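Local coordinates for alpha-L-rhamnosidase (Streptomyces avermitilis, PDB 3W5M), which hydrolyses terminal non-reducing alpha-L-rhamnose residues from rhamnosides such as citrus flavonoids and gum arabic, and binds L-rhamnose through a calcium-dependent carbohydrate-binding module, at residues S10-Q15 with L20-P25; K81-Y86 with R320-A325; D164-I169 with G247-F252; A189-T194 with L212-S217; K756-T761 with G805-D810. One frame throughout, in Å; residues are numbered along the deposited sequence.

Interaction 4 is a surface contact; the other four are partly buried. Interactions 1 and 2, with centres about 14 Å apart, both involve strand 106-110: Trp-108 packs on the apolar residues of interaction 1, and Glu-109 pairs with two arginines of interaction 2. Interaction 1 stays inside the N-terminal immunoglobulin-like domain, whereas interaction 2 joins it to a later one. Interactions 3 and 4 belong to the carbohydrate-binding module, reach the same sheet and touch, Leu-165 against the backbone of His-216. Interaction 3 pairs aliphatic groups between sheets, with a lysine at its outer side, and interaction 4 sets methyls on an imidazole. Interaction 5, in the helical catalytic domain, alone has a salt bridge across its segments.

Interaction 1 of 5, residues S10-Q15 with L20-P25; sequences SVEYVQ and LDAAHP
Glu-12 reaches across a short loop to Leu-20 and Pro-25. Its CB lies 4.0 Å from Leu-20 CD1. Beyond it, CG rests against both methyls of that leucine, 3.8 Å from Leu-20 CD2 and 3.9 Å from Leu-20 CD1, the two side chains running nearly perpendicular. A bend at chi2 (-71°) then turns the carboxylate away from the leucine, and OE2 comes to 3.6 Å from Pro-25 CA, while OE1 forms a salt bridge with Arg-26, the next residue along. The aliphatic stem of the glutamate thus packs on Leu-20 and its charged tip pairs with the first residue of strand 26-32. Next to it in the chain, Val-11 contributes CG1, which lies anti to the backbone N (chi1 180°) and touches both partners, 3.6 Å from Pro-25 CB and 3.7 Å from Leu-20 CD2. Val-11 and the proline lie side by side, pointing the same way. Trp-108 of strand 106-110 packs on Val-11, Leu-20 and Pro-25 alike. Glu-12 belongs to a tight turn, with Val-11 N bonded to Val-14 O at 2.8 Å and Val-14 N to Val-11 O at 3.1 Å. It is a type I' beta turn at the end of strand 10-11, packed on the connection to strand 26-32 in the immunoglobulin-like N-terminal domain.

Interaction 2 of 5, residues K81-Y86 with R320-A325; sequences KPRTRY and RLYATA
Arg-83 and Arg-320 bring the two backbones nearest each other, yet their CA atoms remain 9.0 Å apart, leaving long side chains to bridge between the end of a loop leading into strand 85-94 and strand 316-326. In one pair, Tyr-322 presents its hydroxyl to the aliphatic part of Arg-83, with OH 3.8 Å from Arg-83 CG and 4.1 Å from Arg-83 CB. The arginine chain runs on extended past the phenol at about a right angle, the guanidinium plane turned 85° from that of the ring, and its NE pairs with Glu-404 of strand 398-407, a neighbour of strand 316-326 in its sheet. In the second pair, Arg-85 NH2 and Arg-320 NH2 come within 3.0 Å of each other. The Arg-85 chain starts anti to its own amide nitrogen (chi1 -177°) and kinks at chi3, whereas that of Arg-320 folds at chi2; their guanidinium planes differ by 34°. Both nitrogens are donors and no hydrogen bond joins them. Glu-109 probably accounts for the approach: OE1 forms a salt bridge with Arg-85 NH2, and OE2 with Arg-320 NE. Trp-107 also offers Arg-85 a cation-pi contact. Glu-109 probably offsets the charge of both arginines and helps hold the N-terminal immunoglobulin-like domain to the domain that contains strand 316-326.

Interaction 3 of 5, residues D164-I169 with G247-F252; sequences DLPDDI and GEKKIF
Leu-165 and Ile-251 meet at an oblique angle, methyl against methylene, with Leu-165 CD2 4.2 Å from Ile-251 CG1. The leucine does not start out aimed at its partner: its CB leaves the backbone to one side, and it is the CD2 branch that turns back to the isoleucine. The CB of Ile-251 points toward the facing segment, and CG1, standing anti to its own carbonyl carbon (chi1 -57°), is the branch that makes the touch. Both side chains are buried and have further neighbours: Leu-242 of strand 235-244 lies against Leu-165, and Arg-161 and Val-163 lie against Ile-251. Here the two sheets of the CBM67 beta sandwich face each other, strand 156-165 belonging to one and the edge strand 247-252 to the other. Nearer the surface the chemistry becomes polar. Lys-249 also points across; bends at chi2 (87°) and chi4 fold its chain so that the ammonium approaches the end of strand 156-165. Lys-249 NZ stops 3.7 Å from Asp-164 O, too far for a hydrogen bond, and 4.4 Å from Pro-166 CD. The attraction to the carbonyl is at most a weak electrostatic one, while the lysine chain passes the proline only loosely where the strand gives way to a loop.

Interaction 4 of 5, residues A189-T194 with L212-S217; sequences AEVART and LDHVHS
In the rhamnose-binding module CBM67, the edge strand 189-193 is met at the surface by His-214 from the loop between strands 207-210 and 218-227. The imidazole receives two methyl-bearing residues, Ala-189 and Val-191, which point toward it from the same strand. Val-191 sets CG1 over one face of the ring in a CH-pi contact, 4.0 Å from the His-214 centroid and 29° off the ring normal. It sits nearest the CD2 side, 3.7 Å from His-214 CD2 and 3.9 Å from His-214 CG. The methyl gets there because CG1 stands anti to the carbonyl carbon of Val-191 (chi1 -58°), while valine and histidine side chains run past each other in opposite directions. Ala-189 comes obliquely to the other end of the ring, its CB 3.6 Å from His-214 CE1 and 3.7 Å from His-214 ND1. Val-191 also belongs to a classic beta bulge: it and Ala-192 both face Val-184 on the neighbouring strand 181-186, within the five-stranded sheet of the beta sandwich. Val-211, just before the loop segment, packs on Val-191 as well. Glu-190, between the two contact residues, points away from the histidine and forms a salt bridge with Arg-193, its OE1 2.9 Å from Arg-193 NH2 in a bond of weak geometry.

Interaction 5 of 5, residues K756-T761 with G805-D810; sequences KDVIAT and GKVKGD
Val-758 meets Val-807 and Lys-808 in the (alpha/alpha)6-barrel catalytic domain, where the first turns of helix 756-777 lie against the loop between helices 783-800 and 812-820. The well-packed side is aliphatic. Val-758 CG2 sits alongside the lysine stem, 3.9 Å from Lys-808 CB and 4.0 Å from Lys-808 CD, and the two chains pass at a slant; CG1 of the same valine is 4.3 Å from Val-807 CG1. Both valines are buried. Tyr-800 of helix 783-800 also touches Asp-757, Val-758 and Lys-808. Lys-808 reaches toward the helix from a type II beta turn, Val-807 to Asp-810, that ends with Asp-810 N bonded to Val-807 O. On the solvent side its chain, stretched out from chi1 (-178°) to the tip, passes over the valine to Asp-757. The Asp-757 side chain crosses that of the lysine at about a right angle, and its carboxylate takes the ammonium in a salt bridge, Lys-808 NZ 3.0 Å from Asp-757 OD2, on the syn lone pair; OD1 stays at 3.8 Å from the same nitrogen. As Lys-808 is exposed, water probably competes for this pair. The backbone O of Asp-757 accepts two bonds, from Thr-761 N and Thr-761 OG1, which approach from opposite faces of the carbonyl plane, each at 3.0 Å.

Interaction 1 of 5, residues S10-Q15 with L20-P25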
# COMPACT_ATOMS: atom_id res chain seq x y z
N SER A 10 7.56 -7.41 -24.24
CA SER A 10 7.85 -7.12 -22.84
C SER A 10 8.54 -8.30 -22.16
O SER A 10 8.52 -9.42 -22.67
CB SER A 10 6.58 -6.74 -22.07
OG SER A 10 5.70 -7.85 -21.95
N VAL A 11 9.14 -8.01 -21.02
CA VAL A 11 9.85 -9.02 -20.24
C VAL A 11 9.34 -8.87 -18.81
O VAL A 11 9.39 -7.78 -18.23
CB VAL A 11 11.38 -8.81 -20.30
CG1 VAL A 11 12.09 -9.87 -19.48
CG2 VAL A 11 11.88 -8.87 -21.76
N GLU A 12 8.81 -9.94 -18.24
CA GLU A 12 8.24 -9.85 -16.90
C GLU A 12 7.28 -8.66 -16.76
O GLU A 12 7.37 -7.90 -15.78
CB GLU A 12 9.33 -9.84 -15.82
CG GLU A 12 10.18 -11.11 -15.76
CD GLU A 12 9.39 -12.30 -15.20
OE1 GLU A 12 8.54 -12.11 -14.29
OE2 GLU A 12 9.63 -13.45 -15.66
N TYR A 13 6.35 -8.54 -17.72
CA TYR A 13 5.26 -7.56 -17.72
C TYR A 13 5.68 -6.14 -18.05
O TYR A 13 4.85 -5.25 -18.05
CB TYR A 13 4.52 -7.53 -16.35
CG TYR A 13 3.75 -8.80 -16.08
CD1 TYR A 13 2.48 -8.96 -16.58
CD2 TYR A 13 4.29 -9.83 -15.31
CE1 TYR A 13 1.74 -10.11 -16.33
CE2 TYR A 13 3.57 -11.00 -15.05
CZ TYR A 13 2.30 -11.14 -15.58
OH TYR A 13 1.52 -12.27 -15.32
N VAL A 14 6.96 -5.91 -18.31
CA VAL A 14 7.36 -4.50 -18.53
C VAL A 14 8.26 -4.36 -19.77
O VAL A 14 8.93 -5.30 -20.17
CB VAL A 14 8.00 -3.82 -17.29
CG1 VAL A 14 7.16 -3.96 -16.02
CG2 VAL A 14 9.41 -4.28 -17.06
N GLN A 15 8.32 -3.15 -20.34
CA GLN A 15 9.23 -2.87 -21.42
C GLN A 15 10.58 -2.46 -20.82
O GLN A 15 10.65 -1.58 -19.97
CB GLN A 15 8.67 -1.75 -22.30
CG GLN A 15 7.34 -2.09 -22.96
CD GLN A 15 7.24 -1.48 -24.34
OE1 GLN A 15 7.26 -0.27 -24.52
NE2 GLN A 15 7.17 -2.34 -25.34
N LEU A 20 16.71 -6.82 -13.36
CA LEU A 20 15.77 -7.94 -13.27
C LEU A 20 16.58 -9.18 -12.90
O LEU A 20 17.51 -9.54 -13.63
CB LEU A 20 15.06 -8.14 -14.61
CG LEU A 20 13.98 -9.24 -14.68
CD1 LEU A 20 12.75 -8.82 -13.91
CD2 LEU A 20 13.59 -9.51 -16.13
N ASP A 21 16.22 -9.83 -11.80
CA ASP A 21 16.99 -10.97 -11.32
C ASP A 21 16.48 -12.36 -11.69
O ASP A 21 17.14 -13.35 -11.36
CB ASP A 21 17.25 -10.85 -9.79
CG ASP A 21 18.41 -9.90 -9.46
OD1 ASP A 21 19.16 -9.53 -10.38
OD2 ASP A 21 18.57 -9.51 -8.28
N ALA A 22 15.35 -12.45 -12.39
CA ALA A 22 14.79 -13.75 -12.82
C ALA A 22 15.82 -14.56 -13.60
O ALA A 22 16.49 -14.02 -14.50
CB ALA A 22 13.53 -13.53 -13.66
N ALA A 23 15.99 -15.84 -13.25
CA ALA A 23 16.87 -16.73 -14.03
C ALA A 23 16.31 -17.02 -15.44
O ALA A 23 17.06 -17.19 -16.44
CB ALA A 23 17.13 -18.03 -13.27
N HIS A 24 14.99 -17.11 -15.51
CA HIS A 24 14.29 -17.37 -16.76
C HIS A 24 13.21 -16.34 -16.99
O HIS A 24 12.00 -16.63 -16.86
CB HIS A 24 13.71 -18.79 -16.72
CG HIS A 24 14.74 -19.83 -16.43
ND1 HIS A 24 15.60 -20.30 -17.39
CD2 HIS A 24 15.10 -20.43 -15.27
CE1 HIS A 24 16.43 -21.18 -16.85
NE2 HIS A 24 16.15 -21.27 -15.57
N PRO A 25 13.64 -15.09 -17.35
CA PRO A 25 12.65 -14.01 -17.53
C PRO A 25 11.62 -14.38 -18.59
O PRO A 25 11.97 -14.96 -19.61
CB PRO A 25 13.50 -12.80 -17.99
CG PRO A 25 14.84 -13.34 -18.31
CD PRO A 25 15.01 -14.64 -17.57

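Interaction 2 of 5, residues K81-Y86 with R320-A325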
# COMPACT_ATOMS: atom_id res chain seq x y z
N LYS A 81 24.12 -13.97 -16.73
CA LYS A 81 25.13 -13.39 -15.85
C LYS A 81 24.56 -12.12 -15.21
O LYS A 81 23.67 -11.46 -15.81
CB LYS A 81 26.38 -12.99 -16.64
CG LYS A 81 27.12 -14.10 -17.38
CD LYS A 81 28.45 -13.59 -17.91
CE LYS A 81 28.34 -12.73 -19.17
NZ LYS A 81 28.32 -11.26 -18.91
N PRO A 82 25.08 -11.74 -14.03
CA PRO A 82 24.70 -10.49 -13.35
C PRO A 82 25.18 -9.23 -14.10
O PRO A 82 26.14 -9.29 -14.87
CB PRO A 82 25.39 -10.58 -11.99
CG PRO A 82 25.85 -12.00 -11.84
CD PRO A 82 26.02 -12.54 -13.22
N ARG A 83 24.51 -8.11 -13.84
CA ARG A 83 24.89 -6.78 -14.36
C ARG A 83 25.01 -6.74 -15.88
O ARG A 83 25.87 -6.02 -16.40
CB ARG A 83 26.25 -6.34 -13.84
CG ARG A 83 26.49 -6.37 -12.37
CD ARG A 83 28.00 -6.29 -12.20
NE ARG A 83 28.27 -6.01 -10.82
CZ ARG A 83 28.56 -6.93 -9.91
NH1 ARG A 83 28.67 -8.21 -10.25
NH2 ARG A 83 28.75 -6.55 -8.66
N THR A 84 24.20 -7.52 -16.58
CA THR A 84 24.36 -7.61 -18.02
C THR A 84 23.12 -7.23 -18.77
O THR A 84 22.02 -7.68 -18.42
CB THR A 84 24.85 -9.00 -18.41
OG1 THR A 84 26.08 -9.23 -17.75
CG2 THR A 84 25.06 -9.15 -19.94
N ARG A 85 23.30 -6.39 -19.79
CA ARG A 85 22.17 -6.06 -20.68
C ARG A 85 22.01 -7.10 -21.79
O ARG A 85 22.97 -7.43 -22.51
CB ARG A 85 22.30 -4.63 -21.22
CG ARG A 85 21.12 -4.19 -22.09
CD ARG A 85 21.15 -2.67 -22.33
NE ARG A 85 20.93 -1.94 -21.09
CZ ARG A 85 20.55 -0.67 -21.01
NH1 ARG A 85 20.37 0.05 -22.11
NH2 ARG A 85 20.36 -0.13 -19.81
N TYR A 86 20.82 -7.68 -21.90
CA TYR A 86 20.51 -8.67 -22.92
C TYR A 86 19.54 -8.10 -23.93
O TYR A 86 18.43 -7.69 -23.58
CB TYR A 86 19.92 -9.94 -22.30
CG TYR A 86 20.94 -10.69 -21.49
CD1 TYR A 86 21.84 -11.58 -22.11
CD2 TYR A 86 21.08 -10.49 -20.12
CE1 TYR A 86 22.80 -12.26 -21.38
CE2 TYR A 86 22.05 -11.17 -19.37
CZ TYR A 86 22.89 -12.06 -20.01
OH TYR A 86 23.84 -12.75 -19.29
N ARG A 320 25.82 2.40 -12.75
CA ARG A 320 24.61 1.90 -12.12
C ARG A 320 24.72 2.15 -10.65
O ARG A 320 25.83 2.02 -10.07
CB ARG A 320 24.47 0.38 -12.33
CG ARG A 320 24.35 -0.04 -13.79
CD ARG A 320 23.01 0.43 -14.37
NE ARG A 320 22.81 -0.00 -15.75
CZ ARG A 320 22.98 0.77 -16.82
NH1 ARG A 320 23.37 2.04 -16.67
NH2 ARG A 320 22.76 0.29 -18.04
N LEU A 321 23.61 2.53 -10.02
CA LEU A 321 23.56 2.54 -8.58
C LEU A 321 22.56 1.46 -8.17
O LEU A 321 21.42 1.47 -8.61
CB LEU A 321 23.11 3.90 -8.01
CG LEU A 321 22.94 4.02 -6.50
CD1 LEU A 321 24.30 4.02 -5.82
CD2 LEU A 321 22.16 5.27 -6.08
N TYR A 322 23.02 0.55 -7.32
CA TYR A 322 22.16 -0.43 -6.64
C TYR A 322 22.04 0.02 -5.19
O TYR A 322 23.05 0.33 -4.52
CB TYR A 322 22.82 -1.84 -6.72
CG TYR A 322 23.23 -2.21 -8.13
CD1 TYR A 322 22.34 -2.76 -9.00
CD2 TYR A 322 24.52 -1.96 -8.58
CE1 TYR A 322 22.70 -3.11 -10.28
CE2 TYR A 322 24.91 -2.31 -9.86
CZ TYR A 322 23.99 -2.87 -10.71
OH TYR A 322 24.35 -3.20 -11.99
N ALA A 323 20.81 0.09 -4.67
CA ALA A 323 20.62 0.58 -3.31
C ALA A 323 19.42 -0.05 -2.64
O ALA A 323 18.47 -0.51 -3.30
CB ALA A 323 20.47 2.10 -3.32
N THR A 324 19.47 -0.03 -1.33
CA THR A 324 18.33 -0.42 -0.51
C THR A 324 18.49 0.20 0.88
O THR A 324 19.50 0.86 1.17
CB THR A 324 18.16 -1.98 -0.46
OG1 THR A 324 16.95 -2.30 0.26
CG2 THR A 324 19.38 -2.68 0.17
N ALA A 325 17.48 0.05 1.74
CA ALA A 325 17.55 0.55 3.09
C ALA A 325 16.74 -0.37 3.99
O ALA A 325 15.76 -0.98 3.56
CB ALA A 325 17.00 1.99 3.17

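Interaction 3 of 5, residues D164-I169 with G247-F252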
# COMPACT_ATOMS: atom_id res chain seq x y z
N ASP A 164 21.17 26.49 38.16
CA ASP A 164 22.07 27.50 37.63
C ASP A 164 22.67 26.93 36.34
O ASP A 164 23.46 25.99 36.36
CB ASP A 164 23.16 27.82 38.66
CG ASP A 164 23.96 29.08 38.33
OD1 ASP A 164 23.77 29.66 37.25
OD2 ASP A 164 24.79 29.49 39.16
N LEU A 165 22.26 27.49 35.20
CA LEU A 165 22.67 26.95 33.90
C LEU A 165 23.89 27.70 33.36
O LEU A 165 24.07 28.87 33.68
CB LEU A 165 21.50 27.03 32.91
CG LEU A 165 20.19 26.39 33.38
CD1 LEU A 165 19.18 26.42 32.25
CD2 LEU A 165 20.42 24.95 33.86
N PRO A 166 24.72 27.03 32.52
CA PRO A 166 25.97 27.65 32.09
C PRO A 166 25.77 28.76 31.06
O PRO A 166 24.66 28.93 30.50
CB PRO A 166 26.75 26.49 31.47
CG PRO A 166 25.71 25.52 31.02
CD PRO A 166 24.57 25.66 31.99
N ASP A 167 26.83 29.51 30.81
CA ASP A 167 26.83 30.52 29.77
C ASP A 167 26.88 29.93 28.37
O ASP A 167 27.27 28.77 28.17
CB ASP A 167 28.04 31.44 29.97
CG ASP A 167 28.01 32.19 31.29
OD1 ASP A 167 26.92 32.55 31.77
OD2 ASP A 167 29.09 32.43 31.86
N ASP A 168 26.48 30.74 27.38
CA ASP A 168 26.65 30.41 25.96
C ASP A 168 25.92 29.14 25.53
O ASP A 168 26.46 28.30 24.83
CB ASP A 168 28.14 30.32 25.60
CG ASP A 168 28.85 31.66 25.72
OD1 ASP A 168 28.20 32.72 25.52
OD2 ASP A 168 30.05 31.66 26.05
N ILE A 169 24.67 29.04 25.96
CA ILE A 169 23.82 27.92 25.62
C ILE A 169 23.43 28.04 24.15
O ILE A 169 22.86 29.06 23.75
CB ILE A 169 22.56 27.90 26.50
CG1 ILE A 169 22.91 27.51 27.94
CG2 ILE A 169 21.51 26.94 25.93
CD1 ILE A 169 21.82 27.83 28.95
N GLY A 247 30.58 21.07 25.21
CA GLY A 247 29.86 19.85 25.55
C GLY A 247 28.45 20.03 26.11
O GLY A 247 27.85 21.10 26.01
N GLU A 248 27.92 18.95 26.69
CA GLU A 248 26.58 18.93 27.27
C GLU A 248 26.62 19.10 28.77
O GLU A 248 27.58 18.71 29.44
CB GLU A 248 25.89 17.61 26.96
CG GLU A 248 25.57 17.37 25.50
CD GLU A 248 24.68 16.16 25.28
OE1 GLU A 248 24.66 15.26 26.15
OE2 GLU A 248 23.99 16.11 24.23
N LYS A 249 25.56 19.71 29.31
CA LYS A 249 25.28 19.65 30.74
C LYS A 249 23.87 19.06 30.90
O LYS A 249 22.93 19.49 30.21
CB LYS A 249 25.38 21.05 31.36
CG LYS A 249 24.71 21.21 32.72
CD LYS A 249 25.62 20.84 33.89
CE LYS A 249 25.01 21.26 35.23
NZ LYS A 249 24.56 22.68 35.20
N LYS A 250 23.72 18.08 31.79
CA LYS A 250 22.41 17.47 32.02
C LYS A 250 21.89 17.77 33.42
O LYS A 250 22.64 17.70 34.38
CB LYS A 250 22.47 15.97 31.80
CG LYS A 250 22.69 15.58 30.34
CD LYS A 250 22.74 14.07 30.19
CE LYS A 250 23.28 13.68 28.83
NZ LYS A 250 22.84 12.30 28.53
N ILE A 251 20.60 18.11 33.53
CA ILE A 251 19.92 18.28 34.81
C ILE A 251 18.89 17.15 34.89
O ILE A 251 18.11 16.97 33.95
CB ILE A 251 19.17 19.64 34.89
CG1 ILE A 251 20.10 20.86 34.66
CG2 ILE A 251 18.39 19.79 36.20
CD1 ILE A 251 21.36 20.90 35.48
N PHE A 252 18.87 16.42 36.00
CA PHE A 252 17.94 15.29 36.13
C PHE A 252 16.82 15.55 37.10
O PHE A 252 16.92 16.43 37.95
CB PHE A 252 18.72 14.08 36.66
CG PHE A 252 19.87 13.67 35.78
CD1 PHE A 252 19.63 13.12 34.52
CD2 PHE A 252 21.19 13.83 36.21
CE1 PHE A 252 20.69 12.72 33.72
CE2 PHE A 252 22.25 13.44 35.40
CZ PHE A 252 21.99 12.89 34.15

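Interaction 4 of 5, residues A189-T194 with L212-S217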
# COMPACT_ATOMS: atom_id res chain seq x y z
N ALA A 189 6.52 29.77 32.58
CA ALA A 189 5.81 29.52 31.32
C ALA A 189 5.73 28.02 31.04
O ALA A 189 6.75 27.35 30.96
CB ALA A 189 6.52 30.25 30.18
N GLU A 190 4.51 27.49 30.87
CA GLU A 190 4.32 26.06 30.56
C GLU A 190 4.96 25.70 29.21
O GLU A 190 4.79 26.42 28.23
CB GLU A 190 2.83 25.69 30.57
CG GLU A 190 2.54 24.22 30.38
CD GLU A 190 1.06 23.91 30.48
OE1 GLU A 190 0.53 23.80 31.61
OE2 GLU A 190 0.41 23.76 29.42
N VAL A 191 5.69 24.59 29.16
CA VAL A 191 6.34 24.19 27.92
C VAL A 191 5.82 22.85 27.38
O VAL A 191 6.06 22.53 26.21
CB VAL A 191 7.88 24.18 28.01
CG1 VAL A 191 8.40 25.56 28.40
CG2 VAL A 191 8.39 23.10 28.99
N ALA A 192 5.12 22.08 28.22
CA ALA A 192 4.55 20.79 27.81
C ALA A 192 3.61 20.28 28.89
O ALA A 192 3.79 20.58 30.07
CB ALA A 192 5.66 19.77 27.57
N ARG A 193 2.62 19.50 28.47
CA ARG A 193 1.72 18.78 29.37
C ARG A 193 1.11 17.57 28.69
O ARG A 193 1.06 17.49 27.47
CB ARG A 193 0.59 19.69 29.89
CG ARG A 193 -0.46 20.06 28.85
CD ARG A 193 -1.82 20.36 29.48
NE ARG A 193 -1.75 21.45 30.46
CZ ARG A 193 -1.96 21.32 31.78
NH1 ARG A 193 -2.29 20.15 32.31
NH2 ARG A 193 -1.85 22.39 32.56
N THR A 194 0.66 16.63 29.51
CA THR A 194 -0.20 15.52 29.09
C THR A 194 -1.46 15.57 29.93
O THR A 194 -1.47 16.16 31.02
CB THR A 194 0.49 14.15 29.18
OG1 THR A 194 1.13 14.00 30.46
CG2 THR A 194 1.55 14.04 28.11
N LEU A 212 14.83 25.81 24.09
CA LEU A 212 15.80 26.89 23.98
C LEU A 212 15.14 28.28 24.17
O LEU A 212 15.76 29.16 24.79
CB LEU A 212 16.56 26.82 22.65
CG LEU A 212 17.62 27.90 22.36
CD1 LEU A 212 18.80 27.78 23.30
CD2 LEU A 212 18.09 27.80 20.91
N ASP A 213 13.91 28.44 23.68
CA ASP A 213 13.14 29.71 23.79
C ASP A 213 12.69 30.09 25.20
O ASP A 213 12.12 31.17 25.39
CB ASP A 213 11.92 29.71 22.85
CG ASP A 213 10.97 28.54 23.13
OD1 ASP A 213 11.42 27.53 23.72
OD2 ASP A 213 9.77 28.59 22.75
N HIS A 214 12.93 29.20 26.18
CA HIS A 214 12.55 29.46 27.59
C HIS A 214 13.69 29.36 28.60
O HIS A 214 13.50 29.73 29.75
CB HIS A 214 11.38 28.57 28.04
CG HIS A 214 10.09 28.91 27.39
ND1 HIS A 214 9.29 29.95 27.82
CD2 HIS A 214 9.45 28.37 26.32
CE1 HIS A 214 8.22 30.03 27.05
NE2 HIS A 214 8.30 29.09 26.13
N VAL A 215 14.86 28.88 28.19
CA VAL A 215 16.00 28.81 29.11
C VAL A 215 17.05 29.89 28.88
O VAL A 215 17.15 30.46 27.78
CB VAL A 215 16.70 27.44 29.13
CG1 VAL A 215 15.71 26.34 29.49
CG2 VAL A 215 17.39 27.16 27.81
N HIS A 216 17.82 30.18 29.92
CA HIS A 216 18.87 31.18 29.85
C HIS A 216 19.99 30.83 30.82
O HIS A 216 19.88 29.90 31.60
CB HIS A 216 18.30 32.58 30.15
CG HIS A 216 17.41 32.62 31.34
ND1 HIS A 216 17.88 32.82 32.62
CD2 HIS A 216 16.07 32.43 31.46
CE1 HIS A 216 16.87 32.77 33.48
NE2 HIS A 216 15.76 32.54 32.80
N SER A 217 21.07 31.58 30.77
CA SER A 217 22.16 31.34 31.69
C SER A 217 21.72 31.75 33.09
O SER A 217 20.79 32.54 33.25
CB SER A 217 23.39 32.13 31.24
OG SER A 217 23.32 33.47 31.70

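Interaction 5 of 5, residues K756-T761 with G805-D810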
# COMPACT_ATOMS: atom_id res chain seq x y z
N LYS A 756 -21.07 -17.93 11.06
CA LYS A 756 -19.66 -18.04 10.68
C LYS A 756 -19.23 -19.45 10.31
O LYS A 756 -18.28 -19.62 9.56
CB LYS A 756 -18.76 -17.42 11.76
CG LYS A 756 -18.99 -15.92 11.94
CD LYS A 756 -18.32 -15.40 13.19
CE LYS A 756 -18.38 -13.89 13.23
NZ LYS A 756 -17.62 -13.40 14.41
N ASP A 757 -19.92 -20.49 10.83
CA ASP A 757 -19.60 -21.87 10.44
C ASP A 757 -20.04 -22.20 9.00
O ASP A 757 -19.35 -22.94 8.31
CB ASP A 757 -20.14 -22.92 11.43
CG ASP A 757 -21.65 -22.80 11.68
OD1 ASP A 757 -22.19 -21.68 11.65
OD2 ASP A 757 -22.28 -23.84 11.95
N VAL A 758 -21.14 -21.63 8.54
CA VAL A 758 -21.56 -21.71 7.13
C VAL A 758 -20.47 -21.06 6.25
O VAL A 758 -20.02 -21.64 5.26
CB VAL A 758 -22.92 -21.01 6.90
CG1 VAL A 758 -23.30 -20.98 5.42
CG2 VAL A 758 -24.02 -21.70 7.70
N ILE A 759 -20.05 -19.87 6.65
CA ILE A 759 -18.99 -19.15 5.93
C ILE A 759 -17.69 -19.94 5.89
O ILE A 759 -17.09 -20.11 4.82
CB ILE A 759 -18.67 -17.79 6.57
CG1 ILE A 759 -19.86 -16.81 6.51
CG2 ILE A 759 -17.38 -17.20 5.98
CD1 ILE A 759 -20.47 -16.57 5.14
N ALA A 760 -17.24 -20.40 7.05
CA ALA A 760 -15.97 -21.08 7.15
C ALA A 760 -15.95 -22.39 6.39
O ALA A 760 -14.97 -22.71 5.72
CB ALA A 760 -15.59 -21.30 8.61
N THR A 761 -17.04 -23.16 6.48
CA THR A 761 -17.08 -24.42 5.76
C THR A 761 -17.18 -24.15 4.23
O THR A 761 -16.56 -24.86 3.47
CB THR A 761 -18.18 -25.37 6.28
OG1 THR A 761 -18.03 -25.53 7.70
CG2 THR A 761 -18.00 -26.73 5.65
N GLY A 805 -34.27 -25.92 -0.09
CA GLY A 805 -33.18 -25.07 -0.59
C GLY A 805 -32.83 -23.88 0.31
O GLY A 805 -32.07 -22.98 -0.10
N LYS A 806 -33.38 -23.87 1.52
CA LYS A 806 -33.03 -22.83 2.47
C LYS A 806 -31.66 -23.12 3.06
O LYS A 806 -31.35 -24.25 3.41
CB LYS A 806 -34.09 -22.69 3.57
CG LYS A 806 -35.01 -21.48 3.39
CD LYS A 806 -36.07 -21.72 2.33
CE LYS A 806 -36.87 -20.45 2.05
NZ LYS A 806 -37.41 -19.82 3.28
N VAL A 807 -30.84 -22.09 3.15
CA VAL A 807 -29.54 -22.25 3.75
C VAL A 807 -29.57 -21.59 5.13
O VAL A 807 -30.21 -20.54 5.31
CB VAL A 807 -28.43 -21.65 2.86
CG1 VAL A 807 -27.06 -21.90 3.48
CG2 VAL A 807 -28.51 -22.26 1.45
N LYS A 808 -28.91 -22.23 6.08
CA LYS A 808 -28.78 -21.76 7.46
C LYS A 808 -28.39 -20.29 7.53
O LYS A 808 -27.38 -19.86 6.95
CB LYS A 808 -27.76 -22.63 8.18
CG LYS A 808 -27.56 -22.28 9.65
CD LYS A 808 -26.60 -23.26 10.28
CE LYS A 808 -26.16 -22.81 11.67
NZ LYS A 808 -25.23 -23.81 12.28
N GLY A 809 -29.24 -19.52 8.21
CA GLY A 809 -28.99 -18.13 8.48
C GLY A 809 -29.91 -17.32 7.62
O GLY A 809 -30.23 -16.18 7.96
N ASP A 810 -30.32 -17.91 6.49
CA ASP A 810 -31.29 -17.31 5.61
C ASP A 810 -30.93 -15.84 5.30
O ASP A 810 -31.81 -14.98 5.20
CB ASP A 810 -32.71 -17.46 6.20
CG ASP A 810 -33.82 -17.25 5.18
OD1 ASP A 810 -33.66 -17.67 4.02
OD2 ASP A 810 -34.87 -16.66 5.54